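Local coordinates for erythrocyte binding antigen 140 (Plasmodium falciparum, PDB 4GF2), which probably binds a receptor on the host red-cell surface, glycophorin C, through sialic acid during erythrocyte invasion, using paired Duffy binding domains, at residues Phe336-Leu350 with Ser398-Ile412. The protein carries 3 engineered substitutions. Sequence-based numbering, arbitrary orientation.
Sequences FPGTCEPPRRQTLCL and SYADLADIIKGSDII
R344 and R345, consecutive on the short helix 343-346, each take an aspartate of 398-412, but grip it differently. R344 comes end-on: NH1 and NH2 both lie 2.6 Å from D401 OD2, reaching it from the same face of the carboxylate, whose plane is turned 31° from the guanidinium. A bend at chi3 (49°) curls the R344 group back over the start of 398-412, where NH1 also donates to S398 OG at 2.9 Å. That hydroxyl, small enough to sit beside the arginine, is shared with E375, while R481 takes D401 OD1 and E485 pairs with R344 NE, so these buried charges probably offset one another.

R345 binds D410 side-on, one nitrogen to each oxygen. Its NE donates to D410 OD1 in a nearly straight bond (166°). Its NH2 lies 2.9 Å from D410 OD2, with D414 as a second partner of NH2. Apolar groups sandwich the flat guanidinium, I405 CD1 over one face and I412 over the opposite one, while its edge keeps the polar bonds.

Apolar contacts continue on either side of the arginines. The forked end of L348 suits its place: CD1 lies by S398 while CD2 reaches L402 and, at 3.6 Å, I405 CD1. L350 CD2 touches L402 CD2. Toward the other end, the I412 side chain crosses the extended E341 chain at about a right angle, its CD1 against E341 CG and CD. The beta-branched I411 uses CG2 to meet both F336 CD2 (3.6 Å) and T339 CG2.

Within the second Duffy binding domain, a mostly loop segment with one short helix, tied by disulfides C328-C340 and C316-C349, thus packs against helix 388-407 and the residues after it, in keeping with the largely helical, disulfide-rich Duffy-binding-like fold.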
ATOM      1  N   PHE A 336     -11.460   9.298  32.593  1.00 57.34           N
ATOM      2  CA  PHE A 336     -12.701   8.536  32.518  1.00 52.54           C
ATOM      3  C   PHE A 336     -12.910   7.642  33.736  1.00 48.98           C
ATOM      4  O   PHE A 336     -12.896   6.415  33.615  1.00 47.70           O
ATOM      5  CB  PHE A 336     -12.713   7.660  31.266  1.00 52.76           C
ATOM      6  CG  PHE A 336     -12.558   8.424  29.985  1.00 56.73           C
ATOM      7  CD1 PHE A 336     -13.629   9.113  29.439  1.00 61.23           C
ATOM      8  CD2 PHE A 336     -11.346   8.441  29.316  1.00 56.94           C
ATOM      9  CE1 PHE A 336     -13.489   9.811  28.254  1.00 63.01           C
ATOM     10  CE2 PHE A 336     -11.202   9.134  28.131  1.00 58.65           C
ATOM     11  CZ  PHE A 336     -12.274   9.821  27.600  1.00 61.32           C
ATOM     12  N   PRO A 337     -13.127   8.248  34.912  1.00 48.20           N
ATOM     13  CA  PRO A 337     -13.382   7.461  36.124  1.00 49.62           C
ATOM     14  C   PRO A 337     -14.650   6.621  36.005  1.00 54.07           C
ATOM     15  O   PRO A 337     -15.642   7.086  35.445  1.00 57.10           O
ATOM     16  CB  PRO A 337     -13.546   8.528  37.210  1.00 48.68           C
ATOM     17  CG  PRO A 337     -13.980   9.744  36.481  1.00 48.16           C
ATOM     18  CD  PRO A 337     -13.278   9.692  35.151  1.00 47.76           C
ATOM     19  N   GLY A 338     -14.603   5.394  36.520  1.00 54.52           N
ATOM     20  CA  GLY A 338     -15.747   4.497  36.495  1.00 55.16           C
ATOM     21  C   GLY A 338     -15.680   3.466  35.379  1.00 53.26           C
ATOM     22  O   GLY A 338     -16.489   2.540  35.329  1.00 55.42           O
ATOM     23  N   THR A 339     -14.713   3.628  34.484  1.00 50.01           N
ATOM     24  CA  THR A 339     -14.549   2.729  33.350  1.00 49.02           C
ATOM     25  C   THR A 339     -13.839   1.438  33.754  1.00 48.10           C
ATOM     26  O   THR A 339     -12.892   1.456  34.537  1.00 47.33           O
ATOM     27  CB  THR A 339     -13.734   3.409  32.228  1.00 49.50           C
ATOM     28  OG1 THR A 339     -14.453   4.544  31.725  1.00 53.04           O
ATOM     29  CG2 THR A 339     -13.466   2.435  31.086  1.00 47.47           C
ATOM     30  N   CYS A 340     -14.302   0.317  33.214  1.00 48.00           N
ATOM     31  CA  CYS A 340     -13.646  -0.965  33.439  1.00 47.52           C
ATOM     32  C   CYS A 340     -13.257  -1.593  32.105  1.00 45.37           C
ATOM     33  O   CYS A 340     -14.111  -1.924  31.283  1.00 45.83           O
ATOM     34  CB  CYS A 340     -14.556  -1.901  34.239  1.00 48.94           C
ATOM     35  SG  CYS A 340     -14.746  -1.422  35.974  1.00 65.52           S
ATOM     36  N   GLU A 341     -11.956  -1.746  31.894  1.00 43.29           N
ATOM     37  CA  GLU A 341     -11.440  -2.301  30.652  1.00 42.94           C
ATOM     38  C   GLU A 341     -11.735  -3.795  30.587  1.00 41.84           C
ATOM     39  O   GLU A 341     -11.458  -4.522  31.535  1.00 41.24           O
ATOM     40  CB  GLU A 341      -9.934  -2.052  30.565  1.00 45.84           C
ATOM     41  CG  GLU A 341      -9.301  -2.424  29.238  1.00 46.68           C
ATOM     42  CD  GLU A 341      -7.809  -2.151  29.219  1.00 46.11           C
ATOM     43  OE1 GLU A 341      -7.252  -1.809  30.286  1.00 45.92           O
ATOM     44  OE2 GLU A 341      -7.192  -2.276  28.140  1.00 45.51           O
ATOM     45  N   PRO A 342     -12.317  -4.257  29.473  1.00 42.41           N
ATOM     46  CA  PRO A 342     -12.556  -5.697  29.332  1.00 44.61           C
ATOM     47  C   PRO A 342     -11.251  -6.456  29.131  1.00 45.06           C
ATOM     48  O   PRO A 342     -10.341  -5.935  28.485  1.00 45.54           O
ATOM     49  CB  PRO A 342     -13.418  -5.792  28.065  1.00 44.06           C
ATOM     50  CG  PRO A 342     -13.925  -4.411  27.821  1.00 42.91           C
ATOM     51  CD  PRO A 342     -12.883  -3.493  28.351  1.00 41.69           C
ATOM     52  N   PRO A 343     -11.152  -7.669  29.690  1.00 44.32           N
ATOM     53  CA  PRO A 343      -9.973  -8.510  29.457  1.00 44.59           C
ATOM     54  C   PRO A 343      -9.656  -8.648  27.971  1.00 46.07           C
ATOM     55  O   PRO A 343      -8.492  -8.652  27.576  1.00 47.98           O
ATOM     56  CB  PRO A 343     -10.392  -9.855  30.044  1.00 45.27           C
ATOM     57  CG  PRO A 343     -11.343  -9.494  31.143  1.00 46.57           C
ATOM     58  CD  PRO A 343     -12.077  -8.269  30.670  1.00 45.35           C
ATOM     59  N   ARG A 344     -10.701  -8.763  27.161  1.00 45.67           N
ATOM     60  CA  ARG A 344     -10.559  -8.860  25.718  1.00 44.44           C
ATOM     61  C   ARG A 344      -9.815  -7.646  25.159  1.00 42.92           C
ATOM     62  O   ARG A 344      -8.989  -7.777  24.261  1.00 43.36           O
ATOM     63  CB  ARG A 344     -11.946  -8.984  25.077  1.00 43.94           C
ATOM     64  CG  ARG A 344     -11.950  -9.073  23.559  1.00 41.50           C
ATOM     65  CD  ARG A 344     -13.342  -8.797  23.005  1.00 41.22           C
ATOM     66  NE  ARG A 344     -13.909  -7.580  23.580  1.00 40.58           N
ATOM     67  CZ  ARG A 344     -13.518  -6.347  23.270  1.00 40.18           C
ATOM     68  NH1 ARG A 344     -12.553  -6.147  22.376  1.00 39.51           N
ATOM     69  NH2 ARG A 344     -14.093  -5.310  23.859  1.00 41.61           N
ATOM     70  N   ARG A 345     -10.101  -6.465  25.699  1.00 40.92           N
ATOM     71  CA  ARG A 345      -9.447  -5.238  25.247  1.00 37.54           C
ATOM     72  C   ARG A 345      -7.999  -5.177  25.722  1.00 38.42           C
ATOM     73  O   ARG A 345      -7.127  -4.654  25.025  1.00 39.21           O
ATOM     74  CB  ARG A 345     -10.218  -4.014  25.742  1.00 35.82           C
ATOM     75  CG  ARG A 345      -9.505  -2.680  25.523  1.00 35.80           C
ATOM     76  CD  ARG A 345      -9.293  -2.378  24.049  1.00 36.69           C
ATOM     77  NE  ARG A 345      -8.560  -1.127  23.852  1.00 37.38           N
ATOM     78  CZ  ARG A 345      -7.235  -1.020  23.833  1.00 38.07           C
ATOM     79  NH1 ARG A 345      -6.466  -2.088  24.000  1.00 37.72           N
ATOM     80  NH2 ARG A 345      -6.671   0.161  23.647  1.00 38.69           N
ATOM     81  N   GLN A 346      -7.752  -5.713  26.911  1.00 39.41           N
ATOM     82  CA  GLN A 346      -6.416  -5.733  27.494  1.00 40.20           C
ATOM     83  C   GLN A 346      -5.474  -6.630  26.703  1.00 41.38           C
ATOM     84  O   GLN A 346      -4.260  -6.457  26.754  1.00 43.84           O
ATOM     85  CB  GLN A 346      -6.480  -6.236  28.939  1.00 41.21           C
ATOM     86  CG  GLN A 346      -7.313  -5.375  29.869  1.00 40.88           C
ATOM     87  CD  GLN A 346      -7.460  -5.984  31.250  1.00 43.37           C
ATOM     88  OE1 GLN A 346      -6.522  -6.574  31.786  1.00 44.13           O
ATOM     89  NE2 GLN A 346      -8.642  -5.845  31.834  1.00 44.84           N
ATOM     90  N   THR A 347      -6.040  -7.597  25.989  1.00 40.39           N
ATOM     91  CA  THR A 347      -5.242  -8.581  25.263  1.00 41.31           C
ATOM     92  C   THR A 347      -5.455  -8.494  23.750  1.00 43.18           C
ATOM     93  O   THR A 347      -5.101  -9.412  23.016  1.00 46.58           O
ATOM     94  CB  THR A 347      -5.572 -10.007  25.730  1.00 42.63           C
ATOM     95  OG1 THR A 347      -6.912 -10.342  25.350  1.00 45.89           O
ATOM     96  CG2 THR A 347      -5.430 -10.120  27.244  1.00 41.51           C
ATOM     97  N   LEU A 348      -6.030  -7.386  23.295  1.00 41.83           N
ATOM     98  CA  LEU A 348      -6.282  -7.161  21.871  1.00 42.18           C
ATOM     99  C   LEU A 348      -4.990  -7.174  21.051  1.00 39.93           C
ATOM    100  O   LEU A 348      -3.997  -6.552  21.424  1.00 39.25           O
ATOM    101  CB  LEU A 348      -6.993  -5.819  21.689  1.00 44.59           C
ATOM    102  CG  LEU A 348      -7.292  -5.350  20.266  1.00 44.93           C
ATOM    103  CD1 LEU A 348      -8.350  -6.216  19.619  1.00 46.08           C
ATOM    104  CD2 LEU A 348      -7.724  -3.895  20.279  1.00 44.12           C
ATOM    105  N   CYS A 349      -5.015  -7.883  19.927  1.00 39.64           N
ATOM    106  CA  CYS A 349      -3.851  -7.972  19.054  1.00 40.84           C
ATOM    107  C   CYS A 349      -3.715  -6.746  18.159  1.00 38.11           C
ATOM    108  O   CYS A 349      -4.572  -6.480  17.317  1.00 36.66           O
ATOM    109  CB  CYS A 349      -3.928  -9.232  18.191  1.00 44.72           C
ATOM    110  SG  CYS A 349      -2.686  -9.293  16.880  1.00 44.70           S
ATOM    111  N   LEU A 350      -2.627  -6.009  18.352  1.00 38.50           N
ATOM    112  CA  LEU A 350      -2.311  -4.857  17.519  1.00 39.79           C
ATOM    113  C   LEU A 350      -0.948  -5.007  16.848  1.00 39.86           C
ATOM    114  O   LEU A 350      -0.617  -4.269  15.926  1.00 40.65           O
ATOM    115  CB  LEU A 350      -2.334  -3.584  18.362  1.00 42.06           C
ATOM    116  CG  LEU A 350      -3.690  -3.233  18.980  1.00 44.05           C
ATOM    117  CD1 LEU A 350      -3.554  -2.013  19.872  1.00 47.56           C
ATOM    118  CD2 LEU A 350      -4.735  -2.995  17.899  1.00 41.87           C
ATOM    119  N   SER A 398     -14.285  -6.543  19.460  1.00 41.00           N
ATOM    120  CA  SER A 398     -12.914  -6.165  19.125  1.00 40.13           C
ATOM    121  C   SER A 398     -12.869  -5.297  17.869  1.00 43.09           C
ATOM    122  O   SER A 398     -12.054  -4.384  17.761  1.00 41.33           O
ATOM    123  CB  SER A 398     -12.038  -7.405  18.956  1.00 38.67           C
ATOM    124  OG  SER A 398     -11.778  -7.997  20.218  1.00 38.19           O
ATOM    125  N   TYR A 399     -13.754  -5.582  16.925  1.00 47.47           N
ATOM    126  CA  TYR A 399     -13.897  -4.745  15.743  1.00 47.39           C
ATOM    127  C   TYR A 399     -14.157  -3.294  16.140  1.00 47.65           C
ATOM    128  O   TYR A 399     -13.510  -2.373  15.641  1.00 47.25           O
ATOM    129  CB  TYR A 399     -15.048  -5.256  14.880  1.00 47.86           C
ATOM    130  CG  TYR A 399     -15.422  -4.319  13.759  1.00 44.25           C
ATOM    131  CD1 TYR A 399     -14.541  -4.074  12.718  1.00 41.04           C
ATOM    132  CD2 TYR A 399     -16.657  -3.684  13.740  1.00 45.32           C
ATOM    133  CE1 TYR A 399     -14.874  -3.222  11.688  1.00 41.87           C
ATOM    134  CE2 TYR A 399     -17.000  -2.830  12.709  1.00 46.28           C
ATOM    135  CZ  TYR A 399     -16.102  -2.603  11.686  1.00 45.70           C
ATOM    136  OH  TYR A 399     -16.430  -1.756  10.654  1.00 48.71           O
ATOM    137  N   ALA A 400     -15.111  -3.096  17.044  1.00 47.65           N
ATOM    138  CA  ALA A 400     -15.486  -1.757  17.484  1.00 44.56           C
ATOM    139  C   ALA A 400     -14.356  -1.089  18.271  1.00 42.31           C
ATOM    140  O   ALA A 400     -14.157   0.121  18.178  1.00 40.84           O
ATOM    141  CB  ALA A 400     -16.747  -1.818  18.321  1.00 44.64           C
ATOM    142  N   ASP A 401     -13.625  -1.873  19.056  1.00 42.39           N
ATOM    143  CA  ASP A 401     -12.500  -1.335  19.808  1.00 39.73           C
ATOM    144  C   ASP A 401     -11.424  -0.850  18.847  1.00 38.97           C
ATOM    145  O   ASP A 401     -10.799   0.186  19.070  1.00 39.52           O
ATOM    146  CB  ASP A 401     -11.916  -2.384  20.754  1.00 37.52           C
ATOM    147  CG  ASP A 401     -12.716  -2.534  22.034  1.00 40.11           C
ATOM    148  OD1 ASP A 401     -13.501  -1.622  22.372  1.00 42.03           O
ATOM    149  OD2 ASP A 401     -12.544  -3.563  22.717  1.00 40.76           O
ATOM    150  N   LEU A 402     -11.207  -1.604  17.774  1.00 38.25           N
ATOM    151  CA  LEU A 402     -10.225  -1.215  16.773  1.00 38.19           C
ATOM    152  C   LEU A 402     -10.626   0.117  16.167  1.00 39.90           C
ATOM    153  O   LEU A 402      -9.795   1.013  16.008  1.00 40.80           O
ATOM    154  CB  LEU A 402     -10.114  -2.277  15.683  1.00 40.51           C
ATOM    155  CG  LEU A 402      -9.423  -3.572  16.103  1.00 43.58           C
ATOM    156  CD1 LEU A 402      -9.626  -4.655  15.055  1.00 48.40           C
ATOM    157  CD2 LEU A 402      -7.946  -3.326  16.336  1.00 42.45           C
ATOM    158  N   ALA A 403     -11.909   0.241  15.841  1.00 41.15           N
ATOM    159  CA  ALA A 403     -12.445   1.478  15.297  1.00 41.02           C
ATOM    160  C   ALA A 403     -12.165   2.643  16.245  1.00 43.11           C
ATOM    161  O   ALA A 403     -11.766   3.726  15.814  1.00 46.41           O
ATOM    162  CB  ALA A 403     -13.935   1.339  15.065  1.00 41.29           C
ATOM    163  N   ASP A 404     -12.378   2.415  17.536  1.00 42.62           N
ATOM    164  CA  ASP A 404     -12.164   3.458  18.535  1.00 42.79           C
ATOM    165  C   ASP A 404     -10.692   3.825  18.661  1.00 38.93           C
ATOM    166  O   ASP A 404     -10.353   4.962  18.996  1.00 37.07           O
ATOM    167  CB  ASP A 404     -12.699   3.009  19.894  1.00 45.40           C
ATOM    168  CG  ASP A 404     -14.152   3.387  20.095  1.00 47.58           C
ATOM    169  OD1 ASP A 404     -14.490   4.562  19.852  1.00 46.30           O
ATOM    170  OD2 ASP A 404     -14.953   2.513  20.490  1.00 49.81           O
ATOM    171  N   ILE A 405      -9.822   2.858  18.394  1.00 38.67           N
ATOM    172  CA  ILE A 405      -8.386   3.076  18.504  1.00 39.73           C
ATOM    173  C   ILE A 405      -7.893   3.896  17.313  1.00 40.16           C
ATOM    174  O   ILE A 405      -7.106   4.827  17.473  1.00 39.94           O
ATOM    175  CB  ILE A 405      -7.637   1.730  18.602  1.00 40.73           C
ATOM    176  CG1 ILE A 405      -7.829   1.134  19.999  1.00 43.83           C
ATOM    177  CG2 ILE A 405      -6.154   1.903  18.315  1.00 39.07           C
ATOM    178  CD1 ILE A 405      -7.302  -0.275  20.145  1.00 44.95           C
ATOM    179  N   ILE A 406      -8.381   3.554  16.125  1.00 41.49           N
ATOM    180  CA  ILE A 406      -8.045   4.280  14.908  1.00 42.49           C
ATOM    181  C   ILE A 406      -8.640   5.687  14.922  1.00 43.97           C
ATOM    182  O   ILE A 406      -7.992   6.649  14.507  1.00 46.14           O
ATOM    183  CB  ILE A 406      -8.571   3.548  13.660  1.00 44.06           C
ATOM    184  CG1 ILE A 406      -7.910   2.174  13.524  1.00 45.16           C
ATOM    185  CG2 ILE A 406      -8.335   4.383  12.411  1.00 44.06           C
ATOM    186  CD1 ILE A 406      -6.396   2.208  13.449  1.00 45.95           C
ATOM    187  N   LYS A 407      -9.879   5.803  15.386  1.00 42.62           N
ATOM    188  CA  LYS A 407     -10.546   7.098  15.447  1.00 42.59           C
ATOM    189  C   LYS A 407      -9.923   7.986  16.525  1.00 43.01           C
ATOM    190  O   LYS A 407     -10.038   9.209  16.476  1.00 47.48           O
ATOM    191  CB  LYS A 407     -12.047   6.921  15.708  1.00 44.23           C
ATOM    192  CG  LYS A 407     -12.834   6.400  14.505  1.00 49.59           C
ATOM    193  CD  LYS A 407     -14.298   6.127  14.851  1.00 61.89           C
ATOM    194  CE  LYS A 407     -14.996   7.387  15.344  1.00 74.15           C
ATOM    195  NZ  LYS A 407     -16.464   7.197  15.512  1.00 84.41           N
ATOM    196  N   GLY A 408      -9.262   7.365  17.495  1.00 39.22           N
ATOM    197  CA  GLY A 408      -8.653   8.095  18.592  1.00 38.66           C
ATOM    198  C   GLY A 408      -9.620   8.350  19.734  1.00 41.41           C
ATOM    199  O   GLY A 408      -9.367   9.191  20.591  1.00 42.26           O
ATOM    200  N   SER A 409     -10.732   7.625  19.750  1.00 42.40           N
ATOM    201  CA  SER A 409     -11.733   7.799  20.796  1.00 43.96           C
ATOM    202  C   SER A 409     -11.609   6.711  21.856  1.00 42.63           C
ATOM    203  O   SER A 409     -12.285   6.762  22.882  1.00 42.84           O
ATOM    204  CB  SER A 409     -13.138   7.779  20.198  1.00 48.34           C
ATOM    205  OG  SER A 409     -13.385   6.548  19.546  1.00 47.92           O
ATOM    206  N   ASP A 410     -10.745   5.729  21.603  1.00 42.25           N
ATOM    207  CA  ASP A 410     -10.506   4.652  22.561  1.00 42.55           C
ATOM    208  C   ASP A 410     -10.145   5.206  23.934  1.00 42.43           C
ATOM    209  O   ASP A 410      -9.327   6.115  24.053  1.00 42.51           O
ATOM    210  CB  ASP A 410      -9.390   3.730  22.070  1.00 41.55           C
ATOM    211  CG  ASP A 410      -8.994   2.695  23.107  1.00 42.34           C
ATOM    212  OD1 ASP A 410      -9.805   1.783  23.377  1.00 44.16           O
ATOM    213  OD2 ASP A 410      -7.871   2.791  23.652  1.00 41.79           O
ATOM    214  N   ILE A 411     -10.755   4.640  24.969  1.00 42.72           N
ATOM    215  CA  ILE A 411     -10.595   5.141  26.328  1.00 43.54           C
ATOM    216  C   ILE A 411      -9.226   4.823  26.937  1.00 42.59           C
ATOM    217  O   ILE A 411      -8.711   5.593  27.750  1.00 44.87           O
ATOM    218  CB  ILE A 411     -11.691   4.568  27.249  1.00 45.16           C
ATOM    219  CG1 ILE A 411     -13.053   5.149  26.870  1.00 45.94           C
ATOM    220  CG2 ILE A 411     -11.384   4.874  28.712  1.00 47.45           C
ATOM    221  CD1 ILE A 411     -14.212   4.549  27.634  1.00 47.35           C
ATOM    222  N   ILE A 412      -8.642   3.693  26.549  1.00 39.67           N
ATOM    223  CA  ILE A 412      -7.440   3.194  27.217  1.00 39.63           C
ATOM    224  C   ILE A 412      -6.184   3.989  26.862  1.00 40.57           C
ATOM    225  O   ILE A 412      -5.425   4.376  27.747  1.00 41.80           O
ATOM    226  CB  ILE A 412      -7.180   1.710  26.898  1.00 37.39           C
ATOM    227  CG1 ILE A 412      -8.422   0.869  27.195  1.00 35.93           C
ATOM    228  CG2 ILE A 412      -5.999   1.198  27.709  1.00 39.38           C
ATOM    229  CD1 ILE A 412      -8.910   0.957  28.629  1.00 36.06           C
TER